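Local atomic coordinates of probable acetyltransferase (Agrobacterium tumefaciens, PDB entry 2GE3), a protein that probably transfers the acetyl group of acetyl coenzyme A, which it binds, to an acceptor substrate, as other GNAT-family enzymes do. Residues 53-65 with 106-118. Residues are numbered along the deposited sequence; the frame is centred on the assembly and turned at random.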
HETATM    1  N   MSE A  53       7.299  -9.195  14.356  1.00 43.55           N
HETATM    2  CA  MSE A  53       8.430  -8.418  13.908  1.00 44.90           C
HETATM    3  C   MSE A  53       9.769  -8.902  14.503  1.00 43.78           C
HETATM    4  O   MSE A  53      10.738  -9.091  13.773  1.00 42.93           O
HETATM    5  CB  MSE A  53       8.189  -6.973  14.285  1.00 46.02           C
HETATM    6  CG  MSE A  53       6.903  -6.470  13.647  1.00 54.60           C
HETATM    7 SE   MSE A  53       7.306  -5.581  11.938  1.00 70.98          SE
HETATM    8  CE  MSE A  53       7.477  -3.701  12.749  1.00 63.53           C
ATOM      9  N   ILE A  54       9.810  -9.077  15.826  1.00 42.46           N
ATOM     10  CA  ILE A  54      10.975  -9.579  16.501  1.00 42.54           C
ATOM     11  C   ILE A  54      11.354 -10.965  15.921  1.00 44.52           C
ATOM     12  O   ILE A  54      12.505 -11.223  15.615  1.00 45.34           O
ATOM     13  CB  ILE A  54      10.723  -9.666  18.023  1.00 42.88           C
ATOM     14  CG1 ILE A  54      10.573  -8.253  18.598  1.00 41.03           C
ATOM     15  CG2 ILE A  54      11.812 -10.478  18.739  1.00 37.80           C
ATOM     16  CD1 ILE A  54      10.207  -8.231  20.087  1.00 41.42           C
ATOM     17  N   GLU A  55      10.365 -11.820  15.725  1.00 45.83           N
ATOM     18  CA  GLU A  55      10.615 -13.209  15.396  1.00 47.76           C
ATOM     19  C   GLU A  55      11.188 -13.334  13.984  1.00 47.56           C
ATOM     20  O   GLU A  55      12.150 -14.092  13.747  1.00 47.07           O
ATOM     21  CB  GLU A  55       9.349 -14.057  15.637  1.00 47.84           C
ATOM     22  CG  GLU A  55       9.198 -14.730  17.092  1.00 52.30           C
ATOM     23  CD  GLU A  55       9.710 -13.933  18.384  1.00 56.61           C
ATOM     24  OE1 GLU A  55      10.824 -14.336  18.856  1.00 55.38           O
ATOM     25  OE2 GLU A  55       9.010 -12.996  18.960  1.00 51.88           O
ATOM     26  N   ASN A  56      10.628 -12.526  13.090  1.00 47.91           N
ATOM     27  CA  ASN A  56      11.038 -12.420  11.693  1.00 48.92           C
ATOM     28  C   ASN A  56      12.063 -11.334  11.382  1.00 49.68           C
ATOM     29  O   ASN A  56      12.292 -10.993  10.209  1.00 49.95           O
ATOM     30  CB  ASN A  56       9.811 -12.220  10.838  1.00 49.08           C
ATOM     31  CG  ASN A  56       8.819 -13.313  11.053  1.00 50.61           C
ATOM     32  OD1 ASN A  56       9.203 -14.486  11.180  1.00 51.34           O
ATOM     33  ND2 ASN A  56       7.557 -12.952  11.167  1.00 51.16           N
ATOM     34  N   ASP A  57      12.658 -10.804  12.456  1.00 49.67           N
ATOM     35  CA  ASP A  57      13.837  -9.973  12.395  1.00 48.99           C
ATOM     36  C   ASP A  57      13.663  -8.600  11.675  1.00 48.10           C
ATOM     37  O   ASP A  57      14.673  -8.011  11.250  1.00 46.64           O
ATOM     38  CB  ASP A  57      15.006 -10.810  11.832  1.00 50.50           C
ATOM     39  CG  ASP A  57      16.366 -10.266  12.244  1.00 54.48           C
ATOM     40  OD1 ASP A  57      16.567 -10.031  13.464  1.00 57.51           O
ATOM     41  OD2 ASP A  57      17.236 -10.048  11.352  1.00 58.40           O
ATOM     42  N   HIS A  58      12.408  -8.103  11.582  1.00 46.59           N
ATOM     43  CA  HIS A  58      12.062  -6.800  10.921  1.00 45.63           C
ATOM     44  C   HIS A  58      12.350  -5.558  11.805  1.00 42.97           C
ATOM     45  O   HIS A  58      11.986  -5.563  13.005  1.00 42.71           O
ATOM     46  CB  HIS A  58      10.608  -6.765  10.504  1.00 45.94           C
ATOM     47  CG  HIS A  58      10.240  -7.837   9.534  1.00 49.45           C
ATOM     48  ND1 HIS A  58       8.934  -8.169   9.256  1.00 53.55           N
ATOM     49  CD2 HIS A  58      11.009  -8.674   8.796  1.00 51.87           C
ATOM     50  CE1 HIS A  58       8.910  -9.159   8.383  1.00 54.90           C
ATOM     51  NE2 HIS A  58      10.161  -9.483   8.088  1.00 54.96           N
ATOM     52  N   PRO A  59      13.057  -4.542  11.234  1.00 39.08           N
ATOM     53  CA  PRO A  59      13.677  -3.442  12.027  1.00 36.90           C
ATOM     54  C   PRO A  59      12.606  -2.656  12.781  1.00 36.35           C
ATOM     55  O   PRO A  59      11.607  -2.258  12.176  1.00 35.33           O
ATOM     56  CB  PRO A  59      14.363  -2.564  10.975  1.00 35.49           C
ATOM     57  CG  PRO A  59      14.342  -3.340   9.704  1.00 37.35           C
ATOM     58  CD  PRO A  59      13.338  -4.438   9.788  1.00 38.15           C
ATOM     59  N   GLN A  60      12.747  -2.575  14.101  1.00 33.67           N
ATOM     60  CA  GLN A  60      11.794  -1.906  14.895  1.00 34.34           C
ATOM     61  C   GLN A  60      12.488  -1.399  16.145  1.00 33.08           C
ATOM     62  O   GLN A  60      12.969  -2.173  16.949  1.00 31.66           O
ATOM     63  CB  GLN A  60      10.608  -2.800  15.235  1.00 34.80           C
ATOM     64  CG  GLN A  60       9.530  -2.102  16.094  1.00 36.51           C
ATOM     65  CD  GLN A  60       8.256  -2.997  16.184  1.00 39.99           C
ATOM     66  OE1 GLN A  60       8.349  -4.262  16.286  1.00 45.14           O
ATOM     67  NE2 GLN A  60       7.078  -2.355  16.052  1.00 40.82           N
ATOM     68  N   PHE A  61      12.551  -0.081  16.284  1.00 32.59           N
ATOM     69  CA  PHE A  61      13.356   0.531  17.335  1.00 32.32           C
ATOM     70  C   PHE A  61      12.493   1.410  18.206  1.00 33.67           C
ATOM     71  O   PHE A  61      11.543   2.040  17.722  1.00 32.97           O
ATOM     72  CB  PHE A  61      14.494   1.355  16.679  1.00 32.22           C
ATOM     73  CG  PHE A  61      15.588   0.498  16.109  1.00 31.03           C
ATOM     74  CD1 PHE A  61      15.427  -0.173  14.885  1.00 27.91           C
ATOM     75  CD2 PHE A  61      16.736   0.272  16.850  1.00 30.19           C
ATOM     76  CE1 PHE A  61      16.444  -1.087  14.423  1.00 29.42           C
ATOM     77  CE2 PHE A  61      17.721  -0.589  16.393  1.00 28.29           C
ATOM     78  CZ  PHE A  61      17.571  -1.271  15.187  1.00 26.50           C
ATOM     79  N   VAL A  62      12.845   1.486  19.502  1.00 34.63           N
ATOM     80  CA  VAL A  62      12.094   2.347  20.438  1.00 33.01           C
ATOM     81  C   VAL A  62      13.026   3.360  21.042  1.00 32.93           C
ATOM     82  O   VAL A  62      14.204   3.072  21.186  1.00 31.37           O
ATOM     83  CB  VAL A  62      11.290   1.565  21.469  1.00 32.70           C
ATOM     84  CG1 VAL A  62      10.094   0.998  20.748  1.00 32.52           C
ATOM     85  CG2 VAL A  62      12.210   0.501  22.233  1.00 28.45           C
ATOM     86  N   ALA A  63      12.516   4.563  21.307  1.00 31.60           N
ATOM     87  CA  ALA A  63      13.306   5.468  22.118  1.00 30.72           C
ATOM     88  C   ALA A  63      12.748   5.436  23.513  1.00 31.44           C
ATOM     89  O   ALA A  63      11.565   5.660  23.724  1.00 32.01           O
ATOM     90  CB  ALA A  63      13.316   6.855  21.552  1.00 29.27           C
ATOM     91  N   ILE A  64      13.650   5.238  24.465  1.00 33.45           N
ATOM     92  CA  ILE A  64      13.313   5.007  25.841  1.00 34.95           C
ATOM     93  C   ILE A  64      13.811   6.166  26.745  1.00 36.59           C
ATOM     94  O   ILE A  64      15.036   6.536  26.715  1.00 35.09           O
ATOM     95  CB  ILE A  64      13.896   3.631  26.324  1.00 35.68           C
ATOM     96  CG1 ILE A  64      12.859   2.572  26.017  1.00 35.55           C
ATOM     97  CG2 ILE A  64      14.033   3.584  27.870  1.00 35.96           C
ATOM     98  CD1 ILE A  64      13.208   1.904  25.009  1.00 37.62           C
ATOM     99  N   ALA A  65      12.880   6.750  27.489  1.00 35.26           N
ATOM    100  CA  ALA A  65      13.264   7.775  28.465  1.00 37.01           C
ATOM    101  C   ALA A  65      12.573   7.503  29.817  1.00 37.76           C
ATOM    102  O   ALA A  65      11.333   7.388  29.917  1.00 36.52           O
ATOM    103  CB  ALA A  65      12.956   9.237  27.957  1.00 34.74           C
ATOM    104  N   LEU A 106      16.668   7.873  15.588  1.00 28.52           N
ATOM    105  CA  LEU A 106      15.837   6.661  15.401  1.00 29.91           C
ATOM    106  C   LEU A 106      15.810   6.188  13.940  1.00 31.16           C
ATOM    107  O   LEU A 106      15.933   4.976  13.690  1.00 31.11           O
ATOM    108  CB  LEU A 106      14.415   6.988  15.817  1.00 29.27           C
ATOM    109  CG  LEU A 106      13.454   6.295  16.791  1.00 31.70           C
ATOM    110  CD1 LEU A 106      14.021   5.416  17.883  1.00 29.63           C
ATOM    111  CD2 LEU A 106      12.500   7.457  17.364  1.00 30.46           C
HETATM  112  N   MSE A 107      15.639   7.114  12.982  1.00 30.25           N
HETATM  113  CA  MSE A 107      15.692   6.770  11.568  1.00 35.40           C
HETATM  114  C   MSE A 107      17.010   6.165  11.128  1.00 31.74           C
HETATM  115  O   MSE A 107      17.000   5.162  10.488  1.00 29.34           O
HETATM  116  CB  MSE A 107      15.452   7.984  10.685  1.00 33.23           C
HETATM  117  CG  MSE A 107      14.638   7.664   9.392  1.00 44.56           C
HETATM  118 SE   MSE A 107      13.600   9.377   8.963  1.00 54.95          SE
HETATM  119  CE  MSE A 107      13.478   9.702  10.801  1.00 57.69           C
ATOM    120  N   ARG A 108      18.152   6.797  11.471  1.00 31.27           N
ATOM    121  CA  ARG A 108      19.462   6.230  11.174  1.00 30.51           C
ATOM    122  C   ARG A 108      19.698   4.815  11.625  1.00 30.85           C
ATOM    123  O   ARG A 108      20.325   4.014  10.898  1.00 29.70           O
ATOM    124  CB  ARG A 108      20.580   7.156  11.707  1.00 31.71           C
ATOM    125  CG  ARG A 108      20.459   8.492  11.075  1.00 30.31           C
ATOM    126  CD  ARG A 108      21.680   9.262  10.836  1.00 32.21           C
ATOM    127  NE  ARG A 108      21.473  10.608  11.308  1.00 32.71           N
ATOM    128  CZ  ARG A 108      21.326  11.713  10.596  1.00 39.79           C
ATOM    129  NH1 ARG A 108      21.362  11.768   9.185  1.00 40.57           N
ATOM    130  NH2 ARG A 108      21.182  12.813  11.354  1.00 31.53           N
ATOM    131  N   ARG A 109      19.310   4.531  12.867  1.00 30.21           N
ATOM    132  CA  ARG A 109      19.437   3.180  13.406  1.00 29.60           C
ATOM    133  C   ARG A 109      18.537   2.212  12.655  1.00 30.39           C
ATOM    134  O   ARG A 109      18.907   1.044  12.401  1.00 31.00           O
ATOM    135  CB  ARG A 109      19.062   3.137  14.894  1.00 29.25           C
ATOM    136  CG  ARG A 109      20.168   3.791  15.836  1.00 29.72           C
ATOM    137  CD  ARG A 109      21.462   2.866  15.810  1.00 31.39           C
ATOM    138  NE  ARG A 109      21.204   1.557  16.455  1.00 36.18           N
ATOM    139  CZ  ARG A 109      21.079   1.389  17.784  1.00 41.68           C
ATOM    140  NH1 ARG A 109      21.124   2.445  18.620  1.00 41.93           N
ATOM    141  NH2 ARG A 109      20.864   0.178  18.287  1.00 40.48           N
ATOM    142  N   THR A 110      17.322   2.660  12.369  1.00 29.53           N
ATOM    143  CA  THR A 110      16.298   1.800  11.771  1.00 28.69           C
ATOM    144  C   THR A 110      16.659   1.498  10.304  1.00 28.39           C
ATOM    145  O   THR A 110      16.514   0.377   9.878  1.00 29.07           O
ATOM    146  CB  THR A 110      14.874   2.401  11.931  1.00 29.09           C
ATOM    147  OG1 THR A 110      14.634   2.636  13.329  1.00 29.05           O
ATOM    148  CG2 THR A 110      13.713   1.443  11.339  1.00 26.79           C
ATOM    149  N   LEU A 111      17.139   2.486   9.550  1.00 28.20           N
ATOM    150  CA  LEU A 111      17.631   2.288   8.175  1.00 28.79           C
ATOM    151  C   LEU A 111      18.866   1.444   8.081  1.00 30.77           C
ATOM    152  O   LEU A 111      19.066   0.645   7.119  1.00 30.72           O
ATOM    153  CB  LEU A 111      17.892   3.659   7.502  1.00 27.88           C
ATOM    154  CG  LEU A 111      16.606   4.505   7.203  1.00 32.16           C
ATOM    155  CD1 LEU A 111      17.018   5.881   6.761  1.00 32.09           C
ATOM    156  CD2 LEU A 111      15.702   3.851   6.059  1.00 24.73           C
ATOM    157  N   ASP A 112      19.790   1.662   9.021  1.00 32.91           N
ATOM    158  CA  ASP A 112      20.921   0.826   9.022  1.00 33.15           C
ATOM    159  C   ASP A 112      20.536  -0.655   9.270  1.00 32.87           C
ATOM    160  O   ASP A 112      21.000  -1.555   8.551  1.00 31.64           O
ATOM    161  CB  ASP A 112      21.967   1.327   9.979  1.00 35.32           C
ATOM    162  CG  ASP A 112      23.385   1.281   9.311  1.00 43.33           C
ATOM    163  OD1 ASP A 112      23.684   2.090   8.322  1.00 47.49           O
ATOM    164  OD2 ASP A 112      24.126   0.384   9.733  1.00 37.98           O
ATOM    165  N   ALA A 113      19.664  -0.928  10.239  1.00 31.73           N
ATOM    166  CA  ALA A 113      19.241  -2.309  10.413  1.00 31.23           C
ATOM    167  C   ALA A 113      18.507  -2.847   9.140  1.00 31.64           C
ATOM    168  O   ALA A 113      18.604  -4.047   8.836  1.00 30.80           O
ATOM    169  CB  ALA A 113      18.354  -2.418  11.572  1.00 31.87           C
ATOM    170  N   ALA A 114      17.745  -1.995   8.438  1.00 30.39           N
ATOM    171  CA  ALA A 114      17.056  -2.461   7.206  1.00 31.85           C
ATOM    172  C   ALA A 114      18.025  -2.867   6.100  1.00 30.68           C
ATOM    173  O   ALA A 114      17.807  -3.825   5.370  1.00 27.88           O
ATOM    174  CB  ALA A 114      16.067  -1.431   6.669  1.00 30.45           C
ATOM    175  N   HIS A 115      19.073  -2.076   5.975  1.00 30.88           N
ATOM    176  CA  HIS A 115      20.074  -2.341   5.013  1.00 32.02           C
ATOM    177  C   HIS A 115      20.802  -3.661   5.382  1.00 31.55           C
ATOM    178  O   HIS A 115      20.918  -4.504   4.546  1.00 30.37           O
ATOM    179  CB  HIS A 115      21.010  -1.148   4.951  1.00 33.18           C
ATOM    180  CG  HIS A 115      21.963  -1.153   3.789  1.00 39.83           C
ATOM    181  ND1 HIS A 115      22.647  -0.023   3.385  1.00 43.60           N
ATOM    182  CD2 HIS A 115      22.350  -2.134   2.945  1.00 46.55           C
ATOM    183  CE1 HIS A 115      23.412  -0.314   2.347  1.00 43.51           C
ATOM    184  NE2 HIS A 115      23.240  -1.583   2.049  1.00 45.99           N
ATOM    185  N   GLU A 116      21.242  -3.818   6.630  1.00 33.64           N
ATOM    186  CA  GLU A 116      21.826  -5.045   7.128  1.00 36.69           C
ATOM    187  C   GLU A 116      20.927  -6.223   6.869  1.00 36.77           C
ATOM    188  O   GLU A 116      21.381  -7.271   6.498  1.00 37.31           O
ATOM    189  CB  GLU A 116      22.086  -4.951   8.633  1.00 35.83           C
ATOM    190  CG  GLU A 116      23.175  -6.044   9.168  1.00 39.17           C
ATOM    191  CD  GLU A 116      23.669  -5.762  10.627  1.00 42.01           C
ATOM    192  OE1 GLU A 116      23.300  -4.721  11.211  1.00 52.35           O
ATOM    193  OE2 GLU A 116      24.431  -6.573  11.217  1.00 52.81           O
ATOM    194  N   PHE A 117      19.634  -6.066   7.090  1.00 36.70           N
ATOM    195  CA  PHE A 117      18.721  -7.152   6.792  1.00 37.64           C
ATOM    196  C   PHE A 117      18.704  -7.501   5.283  1.00 35.80           C
ATOM    197  O   PHE A 117      18.299  -8.557   4.944  1.00 37.35           O
ATOM    198  CB  PHE A 117      17.313  -6.777   7.307  1.00 38.61           C
ATOM    199  CG  PHE A 117      16.229  -7.755   6.958  1.00 44.47           C
ATOM    200  CD1 PHE A 117      15.661  -8.579   7.969  1.00 47.32           C
ATOM    201  CD2 PHE A 117      15.744  -7.874   5.616  1.00 47.62           C
ATOM    202  CE1 PHE A 117      14.625  -9.495   7.665  1.00 45.21           C
ATOM    203  CE2 PHE A 117      14.718  -8.780   5.296  1.00 49.28           C
ATOM    204  CZ  PHE A 117      14.153  -9.595   6.347  1.00 46.53           C
ATOM    205  N   GLY A 118      19.020  -6.605   4.350  1.00 34.33           N
ATOM    206  CA  GLY A 118      18.971  -7.011   2.966  1.00 30.33           C
ATOM    207  C   GLY A 118      17.925  -6.338   2.112  1.00 31.77           C
ATOM    208  O   GLY A 118      17.792  -6.686   0.958  1.00 31.35           O
TER
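Phe61 lays its ring along helix 102-117, with Thr110 N and Arg109 CB over one face, both displaced from the ring centre, and Ala113 CB at its edge, 3.7 Å from Phe61 CE1. Apolar contact continues to either side of Phe61: Pro59, just ahead of the strand, sets CB against Ala113 CB and CG against Ala114 CB, while Leu106 CD1 reaches Ala63 CB and the backbone between Val62 and Ala63. In this GNAT fold the helix packs on one face of the central sheet; residues 106-117 run nearly antiparallel to strand 60-65 (161°), the axes approaching to 8.3 Å, and Ile75 of neighbouring strand 68-77 also touches Thr110 and Ala114. Thr110 OG1 lies 3.3 Å from Phe61 CD1 and donates to Leu106 O (2.7 Å), whose carbonyl plane has this hydroxyl on one side and Thr110 N on the other. Arg109, kinked midway along its chain, brings NH2 to 3.7 Å from Phe61 CE2, guanidinium and ring planes 72° apart. At the helix end Phe117, its CG anti to the backbone N (chi1 175°), turns its ring toward the Schellman turn closing helix 43-55: Phe117 CD1 lies 3.5 Å from Asp57 O, and CE1 meets the edge of the His58 ring at CD2 (3.9 Å).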